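PDB 4OR8: membrane-associated protein VP24 from Marburg virus - Musoke, Kenya, 1980, which may act as a minor matrix protein that takes part in assembly of the viral nucleocapsid and in virion budding. Local coordinates for residues V54-G57 against N58-F61; I101-P104 against F105-L108; P127-R130 against S131-H134; M135-E138 against W139-E143; A169-K172 against N173-K177. One frame throughout, in Å; residues are numbered along the deposited sequence.

Contact 1: residues V54-G57 against N58-F61; sequences VKWG and NFVF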
loop_
_atom_site.group_PDB
_atom_site.type_symbol
_atom_site.label_atom_id
_atom_site.label_comp_id
_atom_site.label_asym_id
_atom_site.label_seq_id
_atom_site.Cartn_x
_atom_site.Cartn_y
_atom_site.Cartn_z
ATOM N N VAL B 54 -14.120 3.896 9.058
ATOM C CA VAL B 54 -15.457 3.643 8.558
ATOM C C VAL B 54 -15.910 2.250 8.950
ATOM O O VAL B 54 -15.242 1.258 8.653
ATOM C CB VAL B 54 -15.546 3.806 7.040
ATOM C CG1 VAL B 54 -16.950 3.495 6.572
ATOM C CG2 VAL B 54 -15.150 5.218 6.644
ATOM N N LYS B 55 -17.044 2.189 9.636
ATOM C CA LYS B 55 -17.631 0.918 10.030
ATOM C C LYS B 55 -18.818 0.585 9.145
ATOM O O LYS B 55 -19.749 1.379 9.001
ATOM C CB LYS B 55 -18.053 0.949 11.499
ATOM C CG LYS B 55 -16.886 1.092 12.462
ATOM C CD LYS B 55 -17.337 1.010 13.906
ATOM C CE LYS B 55 -16.151 1.128 14.849
ATOM N NZ LYS B 55 -16.549 0.968 16.273
ATOM N N TRP B 56 -18.765 -0.590 8.535
ATOM C CA TRP B 56 -19.873 -1.097 7.742
ATOM C C TRP B 56 -19.905 -2.608 7.876
ATOM O O TRP B 56 -18.887 -3.271 7.691
ATOM C CB TRP B 56 -19.726 -0.692 6.279
ATOM C CG TRP B 56 -20.758 -1.312 5.407
ATOM C CD1 TRP B 56 -21.989 -0.811 5.109
ATOM C CD2 TRP B 56 -20.659 -2.566 4.725
ATOM N NE1 TRP B 56 -22.661 -1.672 4.279
ATOM C CE2 TRP B 56 -21.866 -2.760 4.030
ATOM C CE3 TRP B 56 -19.664 -3.545 4.635
ATOM C CZ2 TRP B 56 -22.106 -3.889 3.252
ATOM C CZ3 TRP B 56 -19.903 -4.663 3.865
ATOM C CH2 TRP B 56 -21.112 -4.827 3.182
ATOM N N GLY B 57 -21.074 -3.150 8.197
ATOM C CA GLY B 57 -21.174 -4.556 8.530
ATOM C C GLY B 57 -20.288 -4.818 9.731
ATOM O O GLY B 57 -20.299 -4.049 10.690
ATOM N N ASN B 58 -19.507 -5.890 9.675
ATOM C CA ASN B 58 -18.535 -6.164 10.726
ATOM C C ASN B 58 -17.121 -5.777 10.302
ATOM O O ASN B 58 -16.141 -6.248 10.876
ATOM C CB ASN B 58 -18.591 -7.633 11.158
ATOM C CG ASN B 58 -18.323 -8.585 10.014
ATOM O OD1 ASN B 58 -18.243 -8.176 8.857
ATOM N ND2 ASN B 58 -18.198 -9.869 10.329
ATOM N N PHE B 59 -17.024 -4.921 9.289
ATOM C CA PHE B 59 -15.732 -4.406 8.848
ATOM C C PHE B 59 -15.425 -3.100 9.559
ATOM O O PHE B 59 -16.299 -2.248 9.709
ATOM C CB PHE B 59 -15.726 -4.135 7.343
ATOM C CG PHE B 59 -15.786 -5.371 6.489
ATOM C CD1 PHE B 59 -14.632 -6.067 6.171
ATOM C CD2 PHE B 59 -16.991 -5.815 5.975
ATOM C CE1 PHE B 59 -14.683 -7.195 5.373
ATOM C CE2 PHE B 59 -17.048 -6.940 5.175
ATOM C CZ PHE B 59 -15.892 -7.632 4.875
ATOM N N VAL B 60 -14.179 -2.947 9.992
ATOM C CA VAL B 60 -13.696 -1.659 10.461
ATOM C C VAL B 60 -12.588 -1.187 9.527
ATOM O O VAL B 60 -11.484 -1.727 9.536
ATOM C CB VAL B 60 -13.153 -1.731 11.902
ATOM C CG1 VAL B 60 -12.686 -0.357 12.355
ATOM C CG2 VAL B 60 -14.215 -2.270 12.845
ATOM N N PHE B 61 -12.887 -0.186 8.711
ATOM C CA PHE B 61 -11.913 0.312 7.751
ATOM C C PHE B 61 -11.057 1.432 8.336
ATOM O O PHE B 61 -11.573 2.358 8.956
ATOM C CB PHE B 61 -12.610 0.789 6.476
ATOM C CG PHE B 61 -13.285 -0.310 5.707
ATOM C CD1 PHE B 61 -12.537 -1.250 5.020
ATOM C CD2 PHE B 61 -14.668 -0.397 5.663
ATOM C CE1 PHE B 61 -13.153 -2.262 4.307
ATOM C CE2 PHE B 61 -15.291 -1.407 4.951
ATOM C CZ PHE B 61 -14.531 -2.339 4.272
#
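V54 to W56 run antiparallel to F59 to F61, the two strand axes 4.8 Å apart, and the chain reverses at G57 and N58. V54 and F61 form a hydrogen-bonded pair, F61 N reaching V54 O at 2.8 Å; W56 and F59 form the next one, with F59 N 3.0 Å from W56 O. Between them K55 and V60 make a non-hydrogen-bonded pair, where K55 CA leans on F59 O in a CA-H...O contact. G57 suits the corner because its phi is positive, 60°, a value readily tolerated without a side chain.

V54, W56, F59 and F61 share the buried face. The W56 and F59 side chains lie side by side and point the same way: F59 CD2 sits 3.8 Å from W56 CE3, at the edge of the indole and near its plane. W56 O in turn lies at the edge of the F59 ring, in its plane. V54 and F61 add a looser meeting of their CB atoms. K55 and V60 occupy the other face, where V60 packs on E82 of the second subunit. M168 and K172 of helix 161-178 lie against F59.

This is a beta hairpin closed by a two-residue type II' turn, its apolar face turned to the helices.

Contact 2: residues I101-P104 against F105-L108; sequences IIEP and FLAL
E103 and F105 send their side chains the same way, side by side, although the chain between them is turning into a helix. The aliphatic part of the glutamate lies over one face of the phenyl ring: E103 CB stands 3.7 Å from the F105 ring centroid in a CH-pi contact, displaced toward the rim, with its nearest approach, 3.5 Å, at F105 CZ. F105 chi1 of 54° sets CG between its backbone N and carbonyl carbon, which swings the ring back over the residue that precedes the helix. The E103 chain then bends at chi2, and its carboxylate plane ends 27° from the ring plane. OE1 of E103 lies 3.8 Å from CD2 of L106, so the acid runs alongside the leucine as well.

I102 adds an apolar contact before the turn, its CD1 4.3 Å from CB of A107; the small alanine leaves room for this tip.

E103 holds the N-cap position. Its carbonyl oxygen starts the helical pattern by accepting A107 N at 3.1 Å, with the donor in the carbonyl plane, and takes a weak second bond from L106 N. P104 follows, a residue well suited to a first helical turn because no earlier carbonyl there needs its missing N-H; P104 O accepts L108 N at 2.8 Å.

Backbone bonds tie I102 to F235 of strand 228-239, whose V238 packs on A107. I63 of strand 59-64 meets P104 and L108, W52 meets the F105 ring edge-to-face, and helix 240-244 touches L108, so the start of helix 104-115 joins both sheets.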
loop_
_atom_site.group_PDB
_atom_site.type_symbol
_atom_site.label_atom_id
_atom_site.label_comp_id
_atom_site.label_asym_id
_atom_site.label_seq_id
_atom_site.Cartn_x
_atom_site.Cartn_y
_atom_site.Cartn_z
ATOM N N ILE B 101 -11.328 15.329 -7.765
ATOM C CA ILE B 101 -10.807 14.330 -6.846
ATOM C C ILE B 101 -11.720 14.168 -5.643
ATOM O O ILE B 101 -12.146 15.149 -5.040
ATOM C CB ILE B 101 -9.407 14.721 -6.359
ATOM C CG1 ILE B 101 -8.475 14.905 -7.556
ATOM C CG2 ILE B 101 -8.862 13.679 -5.394
ATOM C CD1 ILE B 101 -7.126 15.451 -7.195
ATOM N N ILE B 102 -12.021 12.922 -5.294
ATOM C CA ILE B 102 -12.852 12.646 -4.132
ATOM C C ILE B 102 -12.015 12.058 -3.009
ATOM O O ILE B 102 -10.956 11.480 -3.252
ATOM C CB ILE B 102 -14.011 11.692 -4.475
ATOM C CG1 ILE B 102 -13.472 10.383 -5.055
ATOM C CG2 ILE B 102 -14.971 12.356 -5.454
ATOM C CD1 ILE B 102 -14.546 9.378 -5.402
ATOM N N GLU B 103 -12.492 12.218 -1.780
ATOM C CA GLU B 103 -11.811 11.684 -0.609
ATOM C C GLU B 103 -11.712 10.171 -0.706
ATOM O O GLU B 103 -12.571 9.529 -1.309
ATOM C CB GLU B 103 -12.555 12.076 0.672
ATOM C CG GLU B 103 -12.452 13.547 1.037
ATOM C CD GLU B 103 -13.277 14.434 0.125
ATOM O OE1 GLU B 103 -14.320 13.964 -0.379
ATOM O OE2 GLU B 103 -12.875 15.596 -0.097
ATOM N N PRO B 104 -10.657 9.594 -0.115
ATOM C CA PRO B 104 -10.448 8.144 -0.168
ATOM C C PRO B 104 -11.594 7.330 0.436
ATOM O O PRO B 104 -11.857 6.229 -0.046
ATOM C CB PRO B 104 -9.148 7.942 0.625
ATOM C CG PRO B 104 -8.956 9.192 1.398
ATOM C CD PRO B 104 -9.554 10.280 0.578
ATOM N N PHE B 105 -12.269 7.855 1.457
ATOM C CA PHE B 105 -13.388 7.128 2.061
ATOM C C PHE B 105 -14.621 7.102 1.160
ATOM O O PHE B 105 -15.470 6.220 1.278
ATOM C CB PHE B 105 -13.735 7.664 3.458
ATOM C CG PHE B 105 -13.997 9.145 3.506
ATOM C CD1 PHE B 105 -15.202 9.668 3.057
ATOM C CD2 PHE B 105 -13.047 10.014 4.025
ATOM C CE1 PHE B 105 -15.447 11.029 3.107
ATOM C CE2 PHE B 105 -13.285 11.377 4.082
ATOM C CZ PHE B 105 -14.488 11.885 3.621
ATOM N N LEU B 106 -14.715 8.075 0.262
ATOM C CA LEU B 106 -15.766 8.085 -0.744
ATOM C C LEU B 106 -15.412 7.093 -1.845
ATOM O O LEU B 106 -16.289 6.475 -2.450
ATOM C CB LEU B 106 -15.928 9.489 -1.326
ATOM C CG LEU B 106 -17.260 10.188 -1.047
ATOM C CD1 LEU B 106 -17.662 10.023 0.407
ATOM C CD2 LEU B 106 -17.164 11.657 -1.407
ATOM N N ALA B 107 -14.115 6.945 -2.099
ATOM C CA ALA B 107 -13.638 6.005 -3.104
ATOM C C ALA B 107 -13.790 4.578 -2.598
ATOM O O ALA B 107 -14.057 3.661 -3.373
ATOM C CB ALA B 107 -12.189 6.297 -3.460
ATOM N N LEU B 108 -13.612 4.392 -1.293
ATOM C CA LEU B 108 -13.822 3.091 -0.679
ATOM C C LEU B 108 -15.291 2.726 -0.765
ATOM O O LEU B 108 -15.644 1.576 -1.026
ATOM C CB LEU B 108 -13.383 3.097 0.785
ATOM C CG LEU B 108 -13.676 1.795 1.537
ATOM C CD1 LEU B 108 -12.823 0.663 0.999
ATOM C CD2 LEU B 108 -13.469 1.956 3.028
#

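Contact 3: residues P127-R130 against S131-H134; sequences PGFR and SIVH
F129 and V133, one helical turn apart, meet through a methyl and a ring face. V133 CG2 stands 3.9 Å from the F129 ring centroid, 23° off the ring normal, and leans toward the rim, where its nearest ring atom is F129 CE2 at 3.6 Å. The phenylalanine turns CG away from its own backbone N (chi1 -180°), which carries the ring alongside the helix to reach the valine; the two side chains cross obliquely. F129 CD1 also touches CB of I132, so this large flat group lies against the residues three and four places on. Branching at CB keeps the V133 methyl close to the helix, over the ring, while I132 meets the ring by CB itself.

S131 takes part through its hydroxyl. With chi1 of 71°, OG folds back toward the preceding turn and donates to G128 O at 2.7 Å. That carbonyl also receives a weak bond from I132 N, so one oxygen serves both a side chain and the backbone. A short hydroxyl side chain suits this place because it can reach the carbonyl three residues earlier.

R130 presents mainly its backbone and CB to the following turn: its carbonyl accepts H134 N at 3.0 Å. Its guanidinium turns elsewhere, and NH2 binds Q122 O.

P127 opens helix 127-142, where the N-H that proline lacks would have no helical carbonyl to bond; its own carbonyl accepts S131 N. F129 packs on M163 and L167 of helix 161-178 and on Y158 of helix 152-158. The whole is the first two turns of an amphipathic alpha helix, with F129, I132 and V133 on its buried side.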
loop_
_atom_site.group_PDB
_atom_site.type_symbol
_atom_site.label_atom_id
_atom_site.label_comp_id
_atom_site.label_asym_id
_atom_site.label_seq_id
_atom_site.Cartn_x
_atom_site.Cartn_y
_atom_site.Cartn_z
ATOM N N PRO B 127 -33.105 -14.678 -3.359
ATOM C CA PRO B 127 -33.598 -13.600 -4.230
ATOM C C PRO B 127 -34.092 -12.368 -3.477
ATOM O O PRO B 127 -33.840 -11.244 -3.913
ATOM C CB PRO B 127 -34.762 -14.261 -4.969
ATOM C CG PRO B 127 -34.393 -15.696 -5.013
ATOM C CD PRO B 127 -33.710 -15.976 -3.708
ATOM N N GLY B 128 -34.787 -12.579 -2.364
ATOM C CA GLY B 128 -35.263 -11.474 -1.554
ATOM C C GLY B 128 -34.127 -10.633 -1.010
ATOM O O GLY B 128 -34.164 -9.405 -1.079
ATOM N N PHE B 129 -33.109 -11.298 -0.472
ATOM C CA PHE B 129 -31.942 -10.612 0.069
ATOM C C PHE B 129 -31.067 -10.071 -1.055
ATOM O O PHE B 129 -30.381 -9.060 -0.891
ATOM C CB PHE B 129 -31.137 -11.556 0.959
ATOM C CG PHE B 129 -29.914 -10.928 1.563
ATOM C CD1 PHE B 129 -30.028 -9.902 2.486
ATOM C CD2 PHE B 129 -28.649 -11.374 1.214
ATOM C CE1 PHE B 129 -28.902 -9.322 3.045
ATOM C CE2 PHE B 129 -27.520 -10.801 1.773
ATOM C CZ PHE B 129 -27.647 -9.772 2.689
ATOM N N ARG B 130 -31.096 -10.751 -2.199
ATOM C CA ARG B 130 -30.363 -10.297 -3.375
ATOM C C ARG B 130 -30.838 -8.915 -3.805
ATOM O O ARG B 130 -30.037 -8.065 -4.188
ATOM C CB ARG B 130 -30.512 -11.290 -4.529
ATOM C CG ARG B 130 -29.833 -10.837 -5.807
ATOM C CD ARG B 130 -30.038 -11.822 -6.944
ATOM N NE ARG B 130 -29.234 -13.029 -6.789
ATOM C CZ ARG B 130 -29.733 -14.236 -6.544
ATOM N NH1 ARG B 130 -31.043 -14.404 -6.431
ATOM N NH2 ARG B 130 -28.922 -15.278 -6.420
ATOM N N SER B 131 -32.146 -8.694 -3.728
ATOM C CA SER B 131 -32.717 -7.402 -4.087
ATOM C C SER B 131 -32.381 -6.347 -3.036
ATOM O O SER B 131 -32.282 -5.160 -3.349
ATOM C CB SER B 131 -34.233 -7.509 -4.277
ATOM O OG SER B 131 -34.891 -7.705 -3.038
ATOM N N ILE B 132 -32.212 -6.782 -1.790
ATOM C CA ILE B 132 -31.769 -5.886 -0.729
ATOM C C ILE B 132 -30.337 -5.439 -0.998
ATOM O O ILE B 132 -30.025 -4.247 -0.932
ATOM C CB ILE B 132 -31.857 -6.556 0.654
ATOM C CG1 ILE B 132 -33.319 -6.680 1.085
ATOM C CG2 ILE B 132 -31.076 -5.763 1.686
ATOM C CD1 ILE B 132 -33.507 -7.330 2.441
ATOM N N VAL B 133 -29.476 -6.401 -1.318
ATOM C CA VAL B 133 -28.089 -6.117 -1.669
ATOM C C VAL B 133 -28.024 -5.128 -2.831
ATOM O O VAL B 133 -27.151 -4.260 -2.880
ATOM C CB VAL B 133 -27.320 -7.409 -2.024
ATOM C CG1 VAL B 133 -25.946 -7.088 -2.591
ATOM C CG2 VAL B 133 -27.189 -8.302 -0.797
ATOM N N HIS B 134 -28.971 -5.248 -3.754
ATOM C CA HIS B 134 -29.052 -4.329 -4.879
ATOM C C HIS B 134 -29.330 -2.905 -4.408
ATOM O O HIS B 134 -28.704 -1.953 -4.875
ATOM C CB HIS B 134 -30.130 -4.776 -5.861
ATOM C CG HIS B 134 -30.224 -3.919 -7.081
ATOM N ND1 HIS B 134 -31.282 -3.066 -7.313
ATOM C CD2 HIS B 134 -29.389 -3.778 -8.138
ATOM C CE1 HIS B 134 -31.097 -2.440 -8.461
ATOM N NE2 HIS B 134 -29.955 -2.854 -8.982
#

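Contact 4: residues M135-E138 against W139-E143; sequences MLSE and WLLLE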
loop_
_atom_site.group_PDB
_atom_site.type_symbol
_atom_site.label_atom_id
_atom_site.label_comp_id
_atom_site.label_asym_id
_atom_site.label_seq_id
_atom_site.Cartn_x
_atom_site.Cartn_y
_atom_site.Cartn_z
ATOM N N MET B 135 -30.271 -2.764 -3.480
ATOM C CA MET B 135 -30.581 -1.466 -2.897
ATOM C C MET B 135 -29.370 -0.896 -2.169
ATOM O O MET B 135 -29.059 0.285 -2.311
ATOM C CB MET B 135 -31.770 -1.572 -1.938
ATOM C CG MET B 135 -33.124 -1.654 -2.623
ATOM S SD MET B 135 -34.499 -1.766 -1.459
ATOM C CE MET B 135 -34.455 -3.501 -1.024
ATOM N N LEU B 136 -28.693 -1.740 -1.390
ATOM C CA LEU B 136 -27.493 -1.326 -0.665
ATOM C C LEU B 136 -26.422 -0.849 -1.630
ATOM O O LEU B 136 -25.793 0.186 -1.418
ATOM C CB LEU B 136 -26.945 -2.477 0.180
ATOM C CG LEU B 136 -27.785 -2.903 1.383
ATOM C CD1 LEU B 136 -27.149 -4.091 2.095
ATOM C CD2 LEU B 136 -27.975 -1.741 2.341
ATOM N N SER B 137 -26.229 -1.614 -2.695
ATOM C CA SER B 137 -25.219 -1.295 -3.691
ATOM C C SER B 137 -25.465 0.072 -4.323
ATOM O O SER B 137 -24.535 0.864 -4.475
ATOM C CB SER B 137 -25.169 -2.377 -4.769
ATOM O OG SER B 137 -24.134 -2.109 -5.695
ATOM N N GLU B 138 -26.716 0.342 -4.688
ATOM C CA GLU B 138 -27.075 1.626 -5.280
ATOM C C GLU B 138 -26.848 2.756 -4.288
ATOM O O GLU B 138 -26.398 3.839 -4.659
ATOM C CB GLU B 138 -28.529 1.629 -5.755
ATOM C CG GLU B 138 -28.764 0.866 -7.047
ATOM C CD GLU B 138 -30.200 0.963 -7.540
ATOM O OE1 GLU B 138 -31.074 1.418 -6.769
ATOM O OE2 GLU B 138 -30.454 0.581 -8.703
ATOM N N TRP B 139 -27.161 2.491 -3.025
ATOM C CA TRP B 139 -26.977 3.467 -1.959
ATOM C C TRP B 139 -25.507 3.833 -1.776
ATOM O O TRP B 139 -25.171 4.994 -1.540
ATOM C CB TRP B 139 -27.567 2.936 -0.650
ATOM C CG TRP B 139 -27.079 3.649 0.567
ATOM C CD1 TRP B 139 -27.247 4.967 0.866
ATOM C CD2 TRP B 139 -26.353 3.079 1.662
ATOM N NE1 TRP B 139 -26.663 5.257 2.075
ATOM C CE2 TRP B 139 -26.107 4.113 2.585
ATOM C CE3 TRP B 139 -25.883 1.793 1.949
ATOM C CZ2 TRP B 139 -25.414 3.905 3.773
ATOM C CZ3 TRP B 139 -25.197 1.586 3.135
ATOM C CH2 TRP B 139 -24.968 2.637 4.030
ATOM N N LEU B 140 -24.630 2.842 -1.895
ATOM C CA LEU B 140 -23.202 3.082 -1.729
ATOM C C LEU B 140 -22.600 3.814 -2.927
ATOM O O LEU B 140 -21.704 4.642 -2.768
ATOM C CB LEU B 140 -22.463 1.768 -1.478
ATOM C CG LEU B 140 -22.769 1.088 -0.143
ATOM C CD1 LEU B 140 -22.290 -0.351 -0.152
ATOM C CD2 LEU B 140 -22.126 1.860 0.996
ATOM N N LEU B 141 -23.099 3.517 -4.121
ATOM C CA LEU B 141 -22.546 4.101 -5.338
ATOM C C LEU B 141 -23.060 5.510 -5.622
ATOM O O LEU B 141 -22.313 6.361 -6.103
ATOM C CB LEU B 141 -22.830 3.200 -6.544
ATOM C CG LEU B 141 -22.110 1.852 -6.593
ATOM C CD1 LEU B 141 -22.640 1.004 -7.733
ATOM C CD2 LEU B 141 -20.614 2.058 -6.734
ATOM N N LEU B 142 -24.331 5.756 -5.325
ATOM C CA LEU B 142 -24.969 7.011 -5.719
ATOM C C LEU B 142 -25.113 8.030 -4.587
ATOM O O LEU B 142 -25.291 9.220 -4.842
ATOM C CB LEU B 142 -26.338 6.733 -6.343
ATOM C CG LEU B 142 -26.351 5.842 -7.584
ATOM C CD1 LEU B 142 -27.776 5.612 -8.052
ATOM C CD2 LEU B 142 -25.513 6.457 -8.690
ATOM N N GLU B 143 -25.038 7.571 -3.344
ATOM C CA GLU B 143 -25.253 8.459 -2.207
ATOM C C GLU B 143 -24.026 8.575 -1.313
ATOM O O GLU B 143 -23.067 7.812 -1.446
ATOM C CB GLU B 143 -26.449 7.984 -1.380
ATOM C CG GLU B 143 -27.690 7.684 -2.202
ATOM C CD GLU B 143 -28.799 7.067 -1.373
ATOM O OE1 GLU B 143 -29.147 7.643 -0.320
ATOM O OE2 GLU B 143 -29.315 6.001 -1.773
#
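W139 meets L136 across one helical turn at the rim of its indole: L136 O lies at the edge, near the ring plane, 3.7 Å from W139 CE3, and CD2 of L136 approaches that same ring carbon at 4.1 Å. The neighbouring L140 lays its CD2 over one face, 3.7 Å above the plane, while the carboxylate carbon of E143 is at the edge, in plane. R109 of helix 104-115 adds a cation-pi contact with the indole. W139 chi1 of 162° turns CG away from the backbone N and so sends the ring along the flank of the helix where L136 stands. A broad ring suits this place, since it can offer an edge to a carbonyl and a face to a leucine while NE1 bonds to OG1 of T145.

S137 is buried, yet its hydroxyl is satisfied: OG bonds to the carbonyl oxygen of G113. The small serine also lets L141 come close, with L141 CD1 4.0 Å from S137 OG. S137 O accepts L141 N at 3.0 Å and, weakly, L140 N.

E138 has its CG anti to the carbonyl carbon and its chain extended from there, which suits a charged side chain on a partly exposed flank. Its own carbonyl accepts L142 N at 2.9 Å.

At E143 the chain leaves helical geometry after E143 N has bonded to W139 O. R109 NH2 also bonds to W139 O, so a positive charge sits among the last carbonyls and would probably interact favourably with the negative end of the helix dipole. This is the C-terminal end of an alpha helix, packed against helix 104-115.

Contact 5: residues A169-K172 against N173-K177; sequences AGVK and NFFNK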
loop_
_atom_site.group_PDB
_atom_site.type_symbol
_atom_site.label_atom_id
_atom_site.label_comp_id
_atom_site.label_asym_id
_atom_site.label_seq_id
_atom_site.Cartn_x
_atom_site.Cartn_y
_atom_site.Cartn_z
ATOM N N ALA B 169 -18.369 -12.506 3.796
ATOM C CA ALA B 169 -17.406 -13.404 3.164
ATOM C C ALA B 169 -17.189 -13.057 1.692
ATOM O O ALA B 169 -16.077 -13.173 1.168
ATOM C CB ALA B 169 -17.858 -14.848 3.305
ATOM N N GLY B 170 -18.260 -12.630 1.032
ATOM C CA GLY B 170 -18.195 -12.232 -0.361
ATOM C C GLY B 170 -17.362 -10.988 -0.600
ATOM O O GLY B 170 -16.599 -10.930 -1.564
ATOM N N VAL B 171 -17.511 -9.995 0.274
ATOM C CA VAL B 171 -16.772 -8.742 0.156
ATOM C C VAL B 171 -15.281 -8.964 0.391
ATOM O O VAL B 171 -14.443 -8.403 -0.320
ATOM C CB VAL B 171 -17.312 -7.672 1.130
ATOM C CG1 VAL B 171 -16.423 -6.442 1.124
ATOM C CG2 VAL B 171 -18.737 -7.298 0.764
ATOM N N LYS B 172 -14.954 -9.792 1.380
ATOM C CA LYS B 172 -13.565 -10.158 1.641
ATOM C C LYS B 172 -12.981 -10.870 0.427
ATOM O O LYS B 172 -11.823 -10.655 0.061
ATOM C CB LYS B 172 -13.456 -11.055 2.875
ATOM C CG LYS B 172 -13.740 -10.350 4.191
ATOM C CD LYS B 172 -13.750 -11.324 5.363
ATOM C CE LYS B 172 -12.358 -11.852 5.675
ATOM N NZ LYS B 172 -11.452 -10.783 6.179
ATOM N N ASN B 173 -13.797 -11.712 -0.196
ATOM C CA ASN B 173 -13.386 -12.438 -1.388
ATOM C C ASN B 173 -13.092 -11.499 -2.551
ATOM O O ASN B 173 -12.133 -11.701 -3.297
ATOM C CB ASN B 173 -14.454 -13.461 -1.777
ATOM C CG ASN B 173 -14.132 -14.180 -3.072
ATOM O OD1 ASN B 173 -14.731 -13.906 -4.109
ATOM N ND2 ASN B 173 -13.182 -15.104 -3.017
ATOM N N PHE B 174 -13.914 -10.465 -2.695
ATOM C CA PHE B 174 -13.712 -9.482 -3.752
ATOM C C PHE B 174 -12.445 -8.673 -3.513
ATOM O O PHE B 174 -11.717 -8.360 -4.451
ATOM C CB PHE B 174 -14.913 -8.547 -3.863
ATOM C CG PHE B 174 -14.777 -7.513 -4.943
ATOM C CD1 PHE B 174 -15.104 -7.818 -6.253
ATOM C CD2 PHE B 174 -14.325 -6.235 -4.650
ATOM C CE1 PHE B 174 -14.984 -6.871 -7.251
ATOM C CE2 PHE B 174 -14.203 -5.284 -5.643
ATOM C CZ PHE B 174 -14.534 -5.602 -6.946
ATOM N N PHE B 175 -12.195 -8.326 -2.256
ATOM C CA PHE B 175 -10.980 -7.618 -1.891
ATOM C C PHE B 175 -9.780 -8.470 -2.250
ATOM O O PHE B 175 -8.788 -7.974 -2.780
ATOM C CB PHE B 175 -10.958 -7.321 -0.392
ATOM C CG PHE B 175 -11.891 -6.224 0.024
ATOM C CD1 PHE B 175 -12.378 -5.321 -0.903
ATOM C CD2 PHE B 175 -12.276 -6.096 1.344
ATOM C CE1 PHE B 175 -13.235 -4.309 -0.518
ATOM C CE2 PHE B 175 -13.131 -5.086 1.735
ATOM C CZ PHE B 175 -13.611 -4.191 0.802
ATOM N N ASN B 176 -9.891 -9.761 -1.964
ATOM C CA ASN B 176 -8.815 -10.702 -2.229
ATOM C C ASN B 176 -8.496 -10.854 -3.713
ATOM O O ASN B 176 -7.331 -10.983 -4.094
ATOM C CB ASN B 176 -9.141 -12.067 -1.624
ATOM C CG ASN B 176 -8.082 -13.102 -1.926
ATOM O OD1 ASN B 176 -7.071 -13.191 -1.229
ATOM N ND2 ASN B 176 -8.302 -13.892 -2.973
ATOM N N LYS B 177 -9.526 -10.848 -4.553
ATOM C CA LYS B 177 -9.303 -10.998 -5.983
ATOM C C LYS B 177 -8.776 -9.702 -6.600
ATOM O O LYS B 177 -8.165 -9.717 -7.668
ATOM C CB LYS B 177 -10.559 -11.507 -6.701
ATOM C CG LYS B 177 -11.725 -10.548 -6.708
ATOM C CD LYS B 177 -13.048 -11.296 -6.824
ATOM C CE LYS B 177 -13.039 -12.292 -7.972
ATOM N NZ LYS B 177 -14.344 -13.008 -8.091
#
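K172 O accepts N176 N at 2.9 Å, the shortest bond of a regular ladder in which N173 N reaches A169 O, F174 N reaches G170 O and F175 N reaches V171 O, each at 3.0 Å. V171 O does more than accept: it also lies over one face of the F175 ring, 3.4 Å from F175 CG and offset toward the rim. The ring comes back to this carbonyl because F175 CG stands anti to its own carbonyl carbon, beside its backbone N (chi1 -74°), which folds the phenyl toward the preceding turn.

There it runs side by side with V171, pointing the same way. V171 CG1 sits 3.9 Å from the F175 ring centroid, 27° off the normal, a CH-pi contact in which F175 CE2 and CZ are the nearest ring atoms, both at 3.6 Å. V171 chi1 of 173° sets CG1 opposite the backbone N, and it is this branch that lies over the ring. A residue branched at CB fits because its methyl stays close to the helix surface, within reach of a ring four residues on.

This pairing four residues apart marks one stripe of an amphipathic alpha helix, 161-178, whose buried side carries V171, F174 and F175. L112 of helix 104-115 packs on both V171 and F175, A115 on F174.

K172 and K177 are partly exposed, and their long chains suit the flanks of the helix. The aliphatic part of K172 is touched by F59. The amine of K177 forms a salt bridge with E120, and D118 provides a longer, weak ion pair.

The hairpin of contact 1 touches three of the other four contacts. Its F61 reaches contact 2 through CG, 3.5 Å from L108 CD2, and contact 5 through CE1, 3.8 Å from F175 CE2. F59 CE1 approaches K172 CG of contact 5 at 3.5 Å, and W56 NE1 lies 4.3 Å from W139 CZ3 of contact 4. Contacts 3 and 4 are successive parts of helix 127-142, their centres 13 Å apart; contact 3 stays about 8 Å from contacts 1 and 5 at the nearest atoms. Contacts 2 and 5 come within about 5 Å without touching, and L112 of helix 104-115 packs on residues of both contacts 1 and 5.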